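Local coordinates for nisin biosynthesis protein nisC (Lactococcus lactis subsp. lactis, PDB 2G0D) that closes the thioether rings of the lantibiotic nisin, adding cysteine thiols to dehydrated residues of the precursor peptide at a zinc-containing active site, at residues A[316-321]-A[325-330]; A[273-278]-A[309-314]; A[332-337]-A[344-349]. All coordinates share one frame; numbering follows the deposited sequence.

How the interactions relate
Three contacts gather round helices 298-314, 327-341 and 347-355 of a mainly helical alpha toroid. Interactions 1 and 2 each hold a zinc ligand, His325 and Cys278, and touch each other: the loop 316-321 of interaction 1 meets the loop 273-278 of interaction 2 through backbone and side-chain polar contacts. Interaction 2, buried, is polar, a salt bridge; interaction 1, only partly buried, mixes apolar packing of Ile318 with a backbone bond at a helix start and has a partly exposed Tyr321 at its margin. Interaction 3, buried, has no hydrogen bond across it; sulfur and two phenyl rings pack helix 327-341, also used by interaction 1, against the next helix. Met312 reaches both Tyr327 and Cys334, joining all three.

Interaction 1: A[316-321]-A[325-330]; sequences LGIDSY and HGYSGL. With ZN (zinc ion), chain B.
Ile318 presses into the start of helix 327-341, and the tight part of this contact is built round it. Its CD1 methyl lies 3.4 Å from Gly326 C, over a backbone with no side chain in the way, and 4.2 Å from Leu330 CD1. With CG1 beside the backbone N (chi1 -73°), the other branch, CG2, faces Tyr327 and sits 3.9 Å from its CB; the two side chains cross at about a right angle. A beta-branched residue suits the place because each branch finds its own surface. Next to it, Tyr327 N, in the first turn of the helix and so lacking an acceptor within it, donates to Ser320 O at 2.8 Å, with an N-H...O angle of 158°. Gly326 holds the N-cap position, and its bare CA lets Ser320 O come close. This loop-to-helix turn belongs to the toroid of the lanthionine synthetase C family and carries part of its metal site: His325, one residue before the cap, binds the zinc ion through ND1 at 2.1 Å, beside Cys324 and Cys278. Tyr321 forms a partly exposed margin. The side chains of Tyr321 and Tyr327 lie side by side, pointing the same way, but their ring planes stand 85° apart and the closest atoms are Tyr321 CE1 and Tyr327 CD2, 3.6 Å; Phe353 of helix 347-355 touches both side chains. The loose side is that of the exposed Asp319, where a water replaces direct contact, accepting from Asp319 N at 3.0 Å and donating to His325 O at 2.6 Å.

Interaction 2: A[273-278]-A[309-314]; sequences IRDAWC and ESAMQR. With ZN (zinc ion), chain B.
A salt bridge between buried Asp275 and the partly exposed Arg314 ties the loop that leads to helix 281-294 to the last turn of helix 298-314. The arginine grips side-on, giving one nitrogen to each carboxylate oxygen: NH2 reaches Asp275 OD1 at 2.8 Å in a nearly straight bond (176°), and NE reaches Asp275 OD2, also at 2.8 Å, on its syn lone pair but more bent, at 144°. The planes of the two groups are turned 39° apart, so the fork is twisted. Arg314 gets there by extending from the helix and then bending at chi3, which folds the guanidinium back along its own helix; NH1 can then bond Ser310 OG, one turn earlier, at 2.9 Å. In the alpha toroid this loop also carries Cys278, whose SG binds the zinc ion at 2.3 Å; the bridge thus lies three residues before this metal ligand on the same loop. Small Ala311 lets the carboxylate lie close to the helix, its CB 3.5 Å from Asp275 OD1. OD2 has a further donor in Leu316 N, so the 316-321 loop and, through Arg314, helix 298-314 both meet the negative charge, which should favour its ionised form.

Interaction 3: A[332-337]-A[344-349]; sequences EICSLF and KKFDSY
The hairpin formed by helix 327-341 and the following helix 347-355 is sealed near its turn by Phe346, which points its ring at Cys334 and Phe337, one helical turn apart. Cys334 meets the root of the phenylalanine: the two CB atoms, Cys334 CB and Phe346 CB, are 3.5 Å apart. Its sulfur approaches the ring obliquely in a sulfur-aromatic contact, Cys334 SG 4.4 Å from the Phe346 centroid and 37° off the normal. A cysteine suits the spot, being small enough for the helix to come close yet polarisable enough to pack well against an aromatic ring. Further out, Phe346 CE2 lies 3.9 Å from Phe337 CB, and the rings form an offset edge-to-face pair in which the edge of Phe346 is directed at the face of Phe337; the centroids are 5.7 Å apart and the planes stand at 77° to each other. Paired helices of this kind make up the alpha toroid. Between 332-337 and 344-349 no hydrogen bond crosses; just beyond, Asp347 pairs with Lys338. Phe346 occupies the N-cap position of helix 347-355 and falls in a type I turn from Lys344 to Asp347, closed by Asp347 N to Lys344 O at 3.1 Å. That turn, with CG beside the backbone N (chi1 -48°), directs the ring inward and leaves the lysines on the exposed flank; even so, Lys345 CB lies over the centre of the Phe346 ring, 3.9 Å above its plane. Met312 and Leu308 of helix 298-314 pack on Cys334 and Phe337 respectively, and Leu289 of helix 281-294 also touches Phe337.

Interaction 1: A[316-321]-A[325-330]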
ATOM      1  N   LEU A 316      13.677   6.014  12.547  1.00 33.54           N
ATOM      2  CA  LEU A 316      13.878   4.849  13.389  1.00 33.62           C
ATOM      3  C   LEU A 316      13.879   3.555  12.577  1.00 33.74           C
ATOM      4  O   LEU A 316      12.965   3.298  11.784  1.00 34.65           O
ATOM      5  CB  LEU A 316      12.783   4.835  14.450  1.00 32.97           C
ATOM      6  CG  LEU A 316      12.918   3.955  15.674  1.00 32.97           C
ATOM      7  CD1 LEU A 316      14.129   4.352  16.546  1.00 32.03           C
ATOM      8  CD2 LEU A 316      11.600   4.008  16.432  1.00 30.67           C
ATOM      9  N   GLY A 317      14.940   2.768  12.749  1.00 34.18           N
ATOM     10  CA  GLY A 317      15.147   1.502  12.039  1.00 33.63           C
ATOM     11  C   GLY A 317      15.434   1.573  10.544  1.00 34.23           C
ATOM     12  O   GLY A 317      15.396   0.537   9.846  1.00 34.28           O
ATOM     13  N   ILE A 318      15.711   2.760  10.004  1.00 33.85           N
ATOM     14  CA  ILE A 318      15.887   2.813   8.553  1.00 34.13           C
ATOM     15  C   ILE A 318      17.300   2.311   8.237  1.00 34.27           C
ATOM     16  O   ILE A 318      18.270   2.896   8.728  1.00 34.17           O
ATOM     17  CB  ILE A 318      15.626   4.238   7.937  1.00 34.56           C
ATOM     18  CG1 ILE A 318      14.136   4.604   7.923  1.00 33.17           C
ATOM     19  CG2 ILE A 318      16.230   4.359   6.510  1.00 34.07           C
ATOM     20  CD1 ILE A 318      13.274   3.888   6.867  1.00 34.48           C
ATOM     21  N   ASP A 319      17.403   1.241   7.433  1.00 34.12           N
ATOM     22  CA  ASP A 319      18.701   0.752   6.950  1.00 34.33           C
ATOM     23  C   ASP A 319      18.791   0.486   5.447  1.00 34.19           C
ATOM     24  O   ASP A 319      19.732  -0.142   4.986  1.00 33.62           O
ATOM     25  CB  ASP A 319      19.143  -0.497   7.715  1.00 35.01           C
ATOM     26  CG  ASP A 319      18.140  -1.630   7.626  1.00 36.56           C
ATOM     27  OD1 ASP A 319      17.203  -1.580   6.796  1.00 37.67           O
ATOM     28  OD2 ASP A 319      18.287  -2.578   8.421  1.00 39.03           O
ATOM     29  N   SER A 320      17.796   0.938   4.689  1.00 33.64           N
ATOM     30  CA  SER A 320      17.861   0.871   3.246  1.00 33.52           C
ATOM     31  C   SER A 320      16.960   1.929   2.608  1.00 33.14           C
ATOM     32  O   SER A 320      16.267   2.699   3.301  1.00 32.79           O
ATOM     33  CB  SER A 320      17.506  -0.539   2.729  1.00 34.39           C
ATOM     34  OG  SER A 320      16.107  -0.753   2.715  1.00 33.19           O
ATOM     35  N   TYR A 321      17.010   1.962   1.284  1.00 32.24           N
ATOM     36  CA  TYR A 321      16.217   2.885   0.482  1.00 31.95           C
ATOM     37  C   TYR A 321      14.976   2.249  -0.191  1.00 31.14           C
ATOM     38  O   TYR A 321      14.357   2.867  -1.059  1.00 30.82           O
ATOM     39  CB  TYR A 321      17.132   3.561  -0.548  1.00 32.62           C
ATOM     40  CG  TYR A 321      18.022   4.627   0.095  1.00 33.38           C
ATOM     41  CD1 TYR A 321      17.573   5.935   0.256  1.00 32.13           C
ATOM     42  CD2 TYR A 321      19.300   4.306   0.573  1.00 33.92           C
ATOM     43  CE1 TYR A 321      18.374   6.914   0.882  1.00 34.51           C
ATOM     44  CE2 TYR A 321      20.108   5.261   1.189  1.00 34.07           C
ATOM     45  CZ  TYR A 321      19.644   6.570   1.336  1.00 35.37           C
ATOM     46  OH  TYR A 321      20.459   7.527   1.937  1.00 36.98           O
ATOM     47  N   HIS A 325       9.783  -0.797   3.910  1.00 29.21           N
ATOM     48  CA  HIS A 325      10.204  -0.294   5.209  1.00 30.00           C
ATOM     49  C   HIS A 325      11.561   0.405   5.110  1.00 29.85           C
ATOM     50  O   HIS A 325      12.370   0.327   6.021  1.00 31.04           O
ATOM     51  CB  HIS A 325      10.200  -1.405   6.278  1.00 29.52           C
ATOM     52  CG  HIS A 325      10.671  -2.741   5.786  1.00 30.24           C
ATOM     53  ND1 HIS A 325       9.808  -3.701   5.294  1.00 28.82           N
ATOM     54  CD2 HIS A 325      11.915  -3.285   5.724  1.00 29.97           C
ATOM     55  CE1 HIS A 325      10.499  -4.783   4.965  1.00 30.32           C
ATOM     56  NE2 HIS A 325      11.777  -4.558   5.220  1.00 30.31           N
ATOM     57  N   GLY A 326      11.797   1.089   3.990  1.00 29.82           N
ATOM     58  CA  GLY A 326      13.014   1.861   3.795  1.00 28.13           C
ATOM     59  C   GLY A 326      12.722   3.332   3.528  1.00 27.83           C
ATOM     60  O   GLY A 326      11.586   3.803   3.622  1.00 26.26           O
ATOM     61  N   TYR A 327      13.770   4.055   3.181  1.00 27.73           N
ATOM     62  CA  TYR A 327      13.688   5.498   3.085  1.00 27.74           C
ATOM     63  C   TYR A 327      12.905   6.032   1.857  1.00 27.65           C
ATOM     64  O   TYR A 327      12.300   7.120   1.932  1.00 27.27           O
ATOM     65  CB  TYR A 327      15.111   6.090   3.170  1.00 27.30           C
ATOM     66  CG  TYR A 327      15.103   7.559   3.537  1.00 27.37           C
ATOM     67  CD1 TYR A 327      14.521   7.995   4.716  1.00 28.10           C
ATOM     68  CD2 TYR A 327      15.653   8.511   2.680  1.00 28.68           C
ATOM     69  CE1 TYR A 327      14.511   9.355   5.065  1.00 27.80           C
ATOM     70  CE2 TYR A 327      15.632   9.866   3.010  1.00 29.17           C
ATOM     71  CZ  TYR A 327      15.059  10.276   4.201  1.00 26.51           C
ATOM     72  OH  TYR A 327      15.031  11.616   4.508  1.00 26.25           O
ATOM     73  N   SER A 328      12.909   5.299   0.731  1.00 26.89           N
ATOM     74  CA  SER A 328      12.130   5.750  -0.435  1.00 27.02           C
ATOM     75  C   SER A 328      10.627   5.807  -0.125  1.00 27.69           C
ATOM     76  O   SER A 328       9.899   6.685  -0.626  1.00 28.00           O
ATOM     77  CB  SER A 328      12.412   4.904  -1.690  1.00 26.85           C
ATOM     78  OG  SER A 328      13.703   5.215  -2.205  1.00 26.38           O
ATOM     79  N   GLY A 329      10.154   4.896   0.728  1.00 27.99           N
ATOM     80  CA  GLY A 329       8.729   4.917   1.119  1.00 28.21           C
ATOM     81  C   GLY A 329       8.384   6.145   1.934  1.00 27.84           C
ATOM     82  O   GLY A 329       7.371   6.762   1.697  1.00 29.11           O
ATOM     83  N   LEU A 330       9.235   6.504   2.893  1.00 28.28           N
ATOM     84  CA  LEU A 330       9.082   7.745   3.705  1.00 27.40           C
ATOM     85  C   LEU A 330       9.055   8.975   2.806  1.00 27.99           C
ATOM     86  O   LEU A 330       8.189   9.839   2.907  1.00 28.90           O
ATOM     87  CB  LEU A 330      10.262   7.830   4.694  1.00 27.71           C
ATOM     88  CG  LEU A 330      10.006   7.256   6.106  1.00 27.66           C
ATOM     89  CD1 LEU A 330       9.655   5.778   6.047  1.00 24.72           C
ATOM     90  CD2 LEU A 330      11.167   7.511   7.093  1.00 25.72           C
TER
HETATM   91 ZN    ZN B 416       7.695  -3.467   5.194  1.00 35.09          ZN
HETATM   92  O   HOH W   1      14.981   0.041   6.220  1.00 33.54           O
HETATM   93  O   HOH W   2       7.015  -5.493   5.624  1.00 43.27           O

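Interaction 2: A[273-278]-A[309-314]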
ATOM      1  N   ILE A 273      10.303  -0.702  17.435  1.00 39.37           N
ATOM      2  CA  ILE A 273       9.396   0.066  16.592  1.00 37.41           C
ATOM      3  C   ILE A 273      10.294   0.669  15.512  1.00 37.12           C
ATOM      4  O   ILE A 273      11.472   0.966  15.780  1.00 36.37           O
ATOM      5  CB  ILE A 273       8.717   1.197  17.391  1.00 36.89           C
ATOM      6  CG1 ILE A 273       7.934   0.638  18.592  1.00 35.55           C
ATOM      7  CG2 ILE A 273       7.829   2.062  16.486  1.00 35.73           C
ATOM      8  CD1 ILE A 273       7.642   1.699  19.649  1.00 32.03           C
ATOM      9  N   ARG A 274       9.763   0.839  14.306  1.00 36.07           N
ATOM     10  CA  ARG A 274      10.532   1.464  13.246  1.00 35.82           C
ATOM     11  C   ARG A 274       9.696   2.522  12.535  1.00 34.72           C
ATOM     12  O   ARG A 274       8.483   2.538  12.687  1.00 34.37           O
ATOM     13  CB  ARG A 274      11.052   0.406  12.275  1.00 36.49           C
ATOM     14  CG  ARG A 274      10.049  -0.021  11.214  1.00 38.47           C
ATOM     15  CD  ARG A 274      10.572  -1.199  10.426  1.00 42.21           C
ATOM     16  NE  ARG A 274      11.859  -0.921   9.785  1.00 42.94           N
ATOM     17  CZ  ARG A 274      12.653  -1.864   9.285  1.00 43.42           C
ATOM     18  NH1 ARG A 274      12.279  -3.137   9.343  1.00 41.65           N
ATOM     19  NH2 ARG A 274      13.812  -1.539   8.726  1.00 42.53           N
ATOM     20  N   ASP A 275      10.348   3.417  11.786  1.00 33.75           N
ATOM     21  CA  ASP A 275       9.622   4.385  10.958  1.00 32.70           C
ATOM     22  C   ASP A 275       9.590   3.856   9.545  1.00 32.04           C
ATOM     23  O   ASP A 275      10.616   3.815   8.859  1.00 31.42           O
ATOM     24  CB  ASP A 275      10.257   5.779  11.004  1.00 32.25           C
ATOM     25  CG  ASP A 275      10.096   6.456  12.364  1.00 33.80           C
ATOM     26  OD1 ASP A 275       8.951   6.504  12.880  1.00 35.00           O
ATOM     27  OD2 ASP A 275      11.118   6.951  12.904  1.00 31.60           O
ATOM     28  N   ALA A 276       8.402   3.414   9.139  1.00 31.77           N
ATOM     29  CA  ALA A 276       8.196   2.767   7.842  1.00 31.34           C
ATOM     30  C   ALA A 276       6.811   3.053   7.298  1.00 30.83           C
ATOM     31  O   ALA A 276       5.914   3.499   8.017  1.00 30.76           O
ATOM     32  CB  ALA A 276       8.425   1.228   7.937  1.00 30.92           C
ATOM     33  N   TRP A 277       6.652   2.810   6.004  1.00 30.85           N
ATOM     34  CA  TRP A 277       5.337   2.801   5.392  1.00 30.13           C
ATOM     35  C   TRP A 277       4.489   1.656   5.971  1.00 29.94           C
ATOM     36  O   TRP A 277       3.377   1.877   6.433  1.00 30.79           O
ATOM     37  CB  TRP A 277       5.472   2.714   3.856  1.00 29.30           C
ATOM     38  CG  TRP A 277       4.181   2.436   3.139  1.00 28.59           C
ATOM     39  CD1 TRP A 277       3.258   3.355   2.733  1.00 28.67           C
ATOM     40  CD2 TRP A 277       3.687   1.153   2.721  1.00 28.59           C
ATOM     41  NE1 TRP A 277       2.195   2.722   2.092  1.00 30.00           N
ATOM     42  CE2 TRP A 277       2.432   1.371   2.080  1.00 28.85           C
ATOM     43  CE3 TRP A 277       4.167  -0.163   2.848  1.00 28.83           C
ATOM     44  CZ2 TRP A 277       1.666   0.328   1.539  1.00 29.72           C
ATOM     45  CZ3 TRP A 277       3.400  -1.217   2.307  1.00 29.11           C
ATOM     46  CH2 TRP A 277       2.162  -0.960   1.660  1.00 28.69           C
ATOM     47  N   CYS A 278       5.017   0.437   5.968  1.00 30.44           N
ATOM     48  CA  CYS A 278       4.229  -0.720   6.403  1.00 30.19           C
ATOM     49  C   CYS A 278       3.794  -0.712   7.886  1.00 30.56           C
ATOM     50  O   CYS A 278       2.669  -1.098   8.206  1.00 29.66           O
ATOM     51  CB  CYS A 278       4.974  -2.010   6.084  1.00 30.91           C
ATOM     52  SG  CYS A 278       6.638  -2.118   6.778  1.00 30.02           S
ATOM     53  N   GLU A 309       6.654  14.390  10.339  1.00 32.40           N
ATOM     54  CA  GLU A 309       7.828  15.238  10.521  1.00 33.83           C
ATOM     55  C   GLU A 309       8.726  14.644  11.606  1.00 32.55           C
ATOM     56  O   GLU A 309       9.945  14.611  11.449  1.00 32.63           O
ATOM     57  CB  GLU A 309       7.401  16.669  10.844  1.00 32.35           C
ATOM     58  CG  GLU A 309       8.461  17.689  10.608  1.00 37.87           C
ATOM     59  CD  GLU A 309       7.989  19.134  10.856  1.00 38.34           C
ATOM     60  OE1 GLU A 309       6.878  19.358  11.421  1.00 44.10           O
ATOM     61  OE2 GLU A 309       8.750  20.044  10.460  1.00 44.78           O
ATOM     62  N   SER A 310       8.100  14.127  12.662  1.00 31.61           N
ATOM     63  CA  SER A 310       8.794  13.429  13.738  1.00 31.62           C
ATOM     64  C   SER A 310       9.560  12.243  13.209  1.00 31.43           C
ATOM     65  O   SER A 310      10.695  12.007  13.615  1.00 31.47           O
ATOM     66  CB  SER A 310       7.800  12.917  14.785  1.00 31.62           C
ATOM     67  OG  SER A 310       8.477  12.576  15.969  1.00 31.39           O
ATOM     68  N   ALA A 311       8.920  11.484  12.329  1.00 31.03           N
ATOM     69  CA  ALA A 311       9.530  10.299  11.725  1.00 31.20           C
ATOM     70  C   ALA A 311      10.650  10.651  10.750  1.00 31.43           C
ATOM     71  O   ALA A 311      11.658   9.975  10.711  1.00 31.91           O
ATOM     72  CB  ALA A 311       8.480   9.461  11.041  1.00 30.95           C
ATOM     73  N   MET A 312      10.483  11.719   9.983  1.00 31.81           N
ATOM     74  CA  MET A 312      11.542  12.184   9.089  1.00 32.48           C
ATOM     75  C   MET A 312      12.784  12.602   9.878  1.00 33.58           C
ATOM     76  O   MET A 312      13.897  12.195   9.558  1.00 34.12           O
ATOM     77  CB  MET A 312      11.035  13.315   8.187  1.00 32.61           C
ATOM     78  CG  MET A 312       9.929  12.877   7.185  1.00 31.50           C
ATOM     79  SD  MET A 312      10.337  11.372   6.249  1.00 33.97           S
ATOM     80  CE  MET A 312      11.853  11.889   5.414  1.00 30.54           C
ATOM     81  N   GLN A 313      12.577  13.371  10.938  1.00 33.78           N
ATOM     82  CA  GLN A 313      13.652  13.756  11.837  1.00 34.77           C
ATOM     83  C   GLN A 313      14.368  12.545  12.417  1.00 33.81           C
ATOM     84  O   GLN A 313      15.588  12.573  12.544  1.00 33.97           O
ATOM     85  CB  GLN A 313      13.122  14.645  12.969  1.00 33.92           C
ATOM     86  CG  GLN A 313      12.784  16.074  12.536  1.00 36.20           C
ATOM     87  CD  GLN A 313      11.874  16.811  13.528  1.00 37.31           C
ATOM     88  OE1 GLN A 313      11.530  16.272  14.584  1.00 42.82           O
ATOM     89  NE2 GLN A 313      11.471  18.041  13.182  1.00 37.96           N
ATOM     90  N   ARG A 314      13.598  11.502  12.747  1.00 33.46           N
ATOM     91  CA  ARG A 314      14.066  10.339  13.540  1.00 33.06           C
ATOM     92  C   ARG A 314      14.608   9.158  12.702  1.00 33.42           C
ATOM     93  O   ARG A 314      15.694   8.654  12.966  1.00 33.31           O
ATOM     94  CB  ARG A 314      12.920   9.863  14.457  1.00 32.70           C
ATOM     95  CG  ARG A 314      13.255   8.750  15.462  1.00 31.94           C
ATOM     96  CD  ARG A 314      12.036   8.356  16.287  1.00 31.20           C
ATOM     97  NE  ARG A 314      10.865   8.166  15.422  1.00 31.49           N
ATOM     98  CZ  ARG A 314       9.768   8.931  15.449  1.00 30.22           C
ATOM     99  NH1 ARG A 314       9.627   9.929  16.332  1.00 28.02           N
ATOM    100  NH2 ARG A 314       8.800   8.672  14.612  1.00 28.67           N
TER
HETATM  101 ZN    ZN B 416       7.695  -3.467   5.194  1.00 35.09          ZN
HETATM  102  O   HOH W   2       7.015  -5.493   5.624  1.00 43.27           O

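Interaction 3: A[332-337]-A[344-349]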
ATOM      1  N   GLU A 332       8.315   9.158  -0.413  1.00 28.22           N
ATOM      2  CA  GLU A 332       7.131   9.205  -1.244  1.00 27.81           C
ATOM      3  C   GLU A 332       5.869   9.652  -0.504  1.00 27.98           C
ATOM      4  O   GLU A 332       4.960  10.275  -1.102  1.00 26.32           O
ATOM      5  CB  GLU A 332       6.886   7.863  -1.951  1.00 26.96           C
ATOM      6  CG  GLU A 332       5.854   8.023  -3.075  1.00 28.92           C
ATOM      7  CD  GLU A 332       6.391   8.791  -4.286  1.00 28.46           C
ATOM      8  OE1 GLU A 332       7.631   8.874  -4.420  1.00 28.02           O
ATOM      9  OE2 GLU A 332       5.586   9.289  -5.126  1.00 27.82           O
ATOM     10  N   ILE A 333       5.793   9.270   0.771  1.00 26.85           N
ATOM     11  CA  ILE A 333       4.754   9.786   1.652  1.00 27.10           C
ATOM     12  C   ILE A 333       4.857  11.312   1.839  1.00 28.16           C
ATOM     13  O   ILE A 333       3.835  12.003   1.764  1.00 28.82           O
ATOM     14  CB  ILE A 333       4.777   9.070   3.011  1.00 26.60           C
ATOM     15  CG1 ILE A 333       4.448   7.584   2.830  1.00 25.35           C
ATOM     16  CG2 ILE A 333       3.764   9.721   3.956  1.00 28.26           C
ATOM     17  CD1 ILE A 333       4.976   6.686   3.961  1.00 28.83           C
ATOM     18  N   CYS A 334       6.073  11.833   2.076  1.00 28.13           N
ATOM     19  CA  CYS A 334       6.278  13.285   2.149  1.00 28.61           C
ATOM     20  C   CYS A 334       5.848  13.972   0.857  1.00 28.78           C
ATOM     21  O   CYS A 334       5.300  15.071   0.877  1.00 30.19           O
ATOM     22  CB  CYS A 334       7.746  13.631   2.390  1.00 28.57           C
ATOM     23  SG  CYS A 334       8.412  13.054   3.965  1.00 28.28           S
ATOM     24  N   SER A 335       6.127  13.338  -0.268  1.00 27.51           N
ATOM     25  CA  SER A 335       5.814  13.936  -1.541  1.00 27.07           C
ATOM     26  C   SER A 335       4.276  14.001  -1.712  1.00 26.27           C
ATOM     27  O   SER A 335       3.731  14.967  -2.283  1.00 24.53           O
ATOM     28  CB  SER A 335       6.481  13.130  -2.649  1.00 26.39           C
ATOM     29  OG  SER A 335       6.226  13.718  -3.896  1.00 31.56           O
ATOM     30  N   LEU A 336       3.594  12.976  -1.208  1.00 25.79           N
ATOM     31  CA  LEU A 336       2.139  12.987  -1.187  1.00 27.51           C
ATOM     32  C   LEU A 336       1.557  14.073  -0.270  1.00 27.50           C
ATOM     33  O   LEU A 336       0.667  14.810  -0.697  1.00 28.53           O
ATOM     34  CB  LEU A 336       1.529  11.605  -0.876  1.00 27.04           C
ATOM     35  CG  LEU A 336       0.029  11.871  -0.767  1.00 29.75           C
ATOM     36  CD1 LEU A 336      -0.727  11.665  -2.086  1.00 25.87           C
ATOM     37  CD2 LEU A 336      -0.610  11.151   0.383  1.00 32.42           C
ATOM     38  N   PHE A 337       2.052  14.183   0.964  1.00 27.52           N
ATOM     39  CA  PHE A 337       1.707  15.335   1.828  1.00 28.31           C
ATOM     40  C   PHE A 337       1.844  16.695   1.138  1.00 28.96           C
ATOM     41  O   PHE A 337       0.939  17.533   1.211  1.00 28.66           O
ATOM     42  CB  PHE A 337       2.555  15.346   3.086  1.00 28.10           C
ATOM     43  CG  PHE A 337       1.990  14.554   4.209  1.00 29.94           C
ATOM     44  CD1 PHE A 337       1.962  13.153   4.163  1.00 30.20           C
ATOM     45  CD2 PHE A 337       1.493  15.207   5.347  1.00 29.81           C
ATOM     46  CE1 PHE A 337       1.434  12.423   5.232  1.00 30.35           C
ATOM     47  CE2 PHE A 337       0.976  14.490   6.410  1.00 30.40           C
ATOM     48  CZ  PHE A 337       0.953  13.097   6.365  1.00 30.05           C
ATOM     49  N   LYS A 344       5.580  22.850   2.977  1.00 35.28           N
ATOM     50  CA  LYS A 344       7.006  22.942   2.668  1.00 36.09           C
ATOM     51  C   LYS A 344       7.843  22.217   3.721  1.00 35.49           C
ATOM     52  O   LYS A 344       9.069  22.142   3.606  1.00 35.14           O
ATOM     53  CB  LYS A 344       7.445  24.417   2.568  1.00 36.21           C
ATOM     54  CG  LYS A 344       6.979  25.117   1.282  1.00 37.52           C
ATOM     55  CD  LYS A 344       7.409  26.593   1.240  1.00 38.55           C
ATOM     56  CE  LYS A 344       8.859  26.764   0.733  1.00 41.94           C
ATOM     57  NZ  LYS A 344       9.283  28.209   0.568  1.00 40.80           N
ATOM     58  N   LYS A 345       7.170  21.659   4.725  1.00 35.43           N
ATOM     59  CA  LYS A 345       7.816  20.932   5.843  1.00 35.34           C
ATOM     60  C   LYS A 345       8.815  19.827   5.484  1.00 34.44           C
ATOM     61  O   LYS A 345       9.720  19.534   6.264  1.00 34.50           O
ATOM     62  CB  LYS A 345       6.744  20.324   6.752  1.00 35.78           C
ATOM     63  CG  LYS A 345       6.067  21.343   7.641  1.00 40.07           C
ATOM     64  CD  LYS A 345       5.051  20.690   8.571  1.00 45.17           C
ATOM     65  CE  LYS A 345       4.142  21.759   9.170  1.00 49.15           C
ATOM     66  NZ  LYS A 345       3.591  22.630   8.064  1.00 52.79           N
ATOM     67  N   PHE A 346       8.648  19.197   4.328  1.00 33.23           N
ATOM     68  CA  PHE A 346       9.442  18.013   4.005  1.00 33.28           C
ATOM     69  C   PHE A 346      10.386  18.287   2.843  1.00 33.82           C
ATOM     70  O   PHE A 346      10.965  17.356   2.236  1.00 33.61           O
ATOM     71  CB  PHE A 346       8.503  16.825   3.728  1.00 32.83           C
ATOM     72  CG  PHE A 346       7.439  16.660   4.788  1.00 32.36           C
ATOM     73  CD1 PHE A 346       7.785  16.246   6.081  1.00 31.44           C
ATOM     74  CD2 PHE A 346       6.119  16.982   4.522  1.00 31.38           C
ATOM     75  CE1 PHE A 346       6.832  16.117   7.084  1.00 30.23           C
ATOM     76  CE2 PHE A 346       5.138  16.850   5.532  1.00 31.77           C
ATOM     77  CZ  PHE A 346       5.501  16.429   6.810  1.00 30.71           C
ATOM     78  N   ASP A 347      10.504  19.575   2.524  1.00 33.63           N
ATOM     79  CA  ASP A 347      11.258  20.036   1.367  1.00 34.26           C
ATOM     80  C   ASP A 347      12.728  19.676   1.426  1.00 34.39           C
ATOM     81  O   ASP A 347      13.298  19.245   0.428  1.00 34.72           O
ATOM     82  CB  ASP A 347      11.070  21.531   1.168  1.00 33.89           C
ATOM     83  CG  ASP A 347       9.769  21.854   0.463  1.00 35.08           C
ATOM     84  OD1 ASP A 347       9.013  20.911   0.090  1.00 33.32           O
ATOM     85  OD2 ASP A 347       9.490  23.054   0.302  1.00 35.46           O
ATOM     86  N   SER A 348      13.316  19.817   2.604  1.00 34.84           N
ATOM     87  CA  SER A 348      14.723  19.516   2.806  1.00 35.14           C
ATOM     88  C   SER A 348      15.048  18.038   2.655  1.00 34.41           C
ATOM     89  O   SER A 348      16.032  17.681   2.014  1.00 34.26           O
ATOM     90  CB  SER A 348      15.166  20.030   4.172  1.00 35.15           C
ATOM     91  OG  SER A 348      15.357  21.426   4.060  1.00 37.79           O
ATOM     92  N   TYR A 349      14.228  17.190   3.262  1.00 33.86           N
ATOM     93  CA  TYR A 349      14.366  15.751   3.109  1.00 34.28           C
ATOM     94  C   TYR A 349      14.212  15.319   1.669  1.00 34.46           C
ATOM     95  O   TYR A 349      14.980  14.487   1.182  1.00 34.11           O
ATOM     96  CB  TYR A 349      13.328  15.032   3.944  1.00 34.02           C
ATOM     97  CG  TYR A 349      13.343  15.434   5.402  1.00 33.76           C
ATOM     98  CD1 TYR A 349      14.382  15.026   6.255  1.00 32.82           C
ATOM     99  CD2 TYR A 349      12.310  16.205   5.936  1.00 32.44           C
ATOM    100  CE1 TYR A 349      14.386  15.378   7.610  1.00 32.12           C
ATOM    101  CE2 TYR A 349      12.299  16.561   7.299  1.00 34.46           C
ATOM    102  CZ  TYR A 349      13.344  16.148   8.116  1.00 33.33           C
ATOM    103  OH  TYR A 349      13.331  16.504   9.434  1.00 35.59           O
TER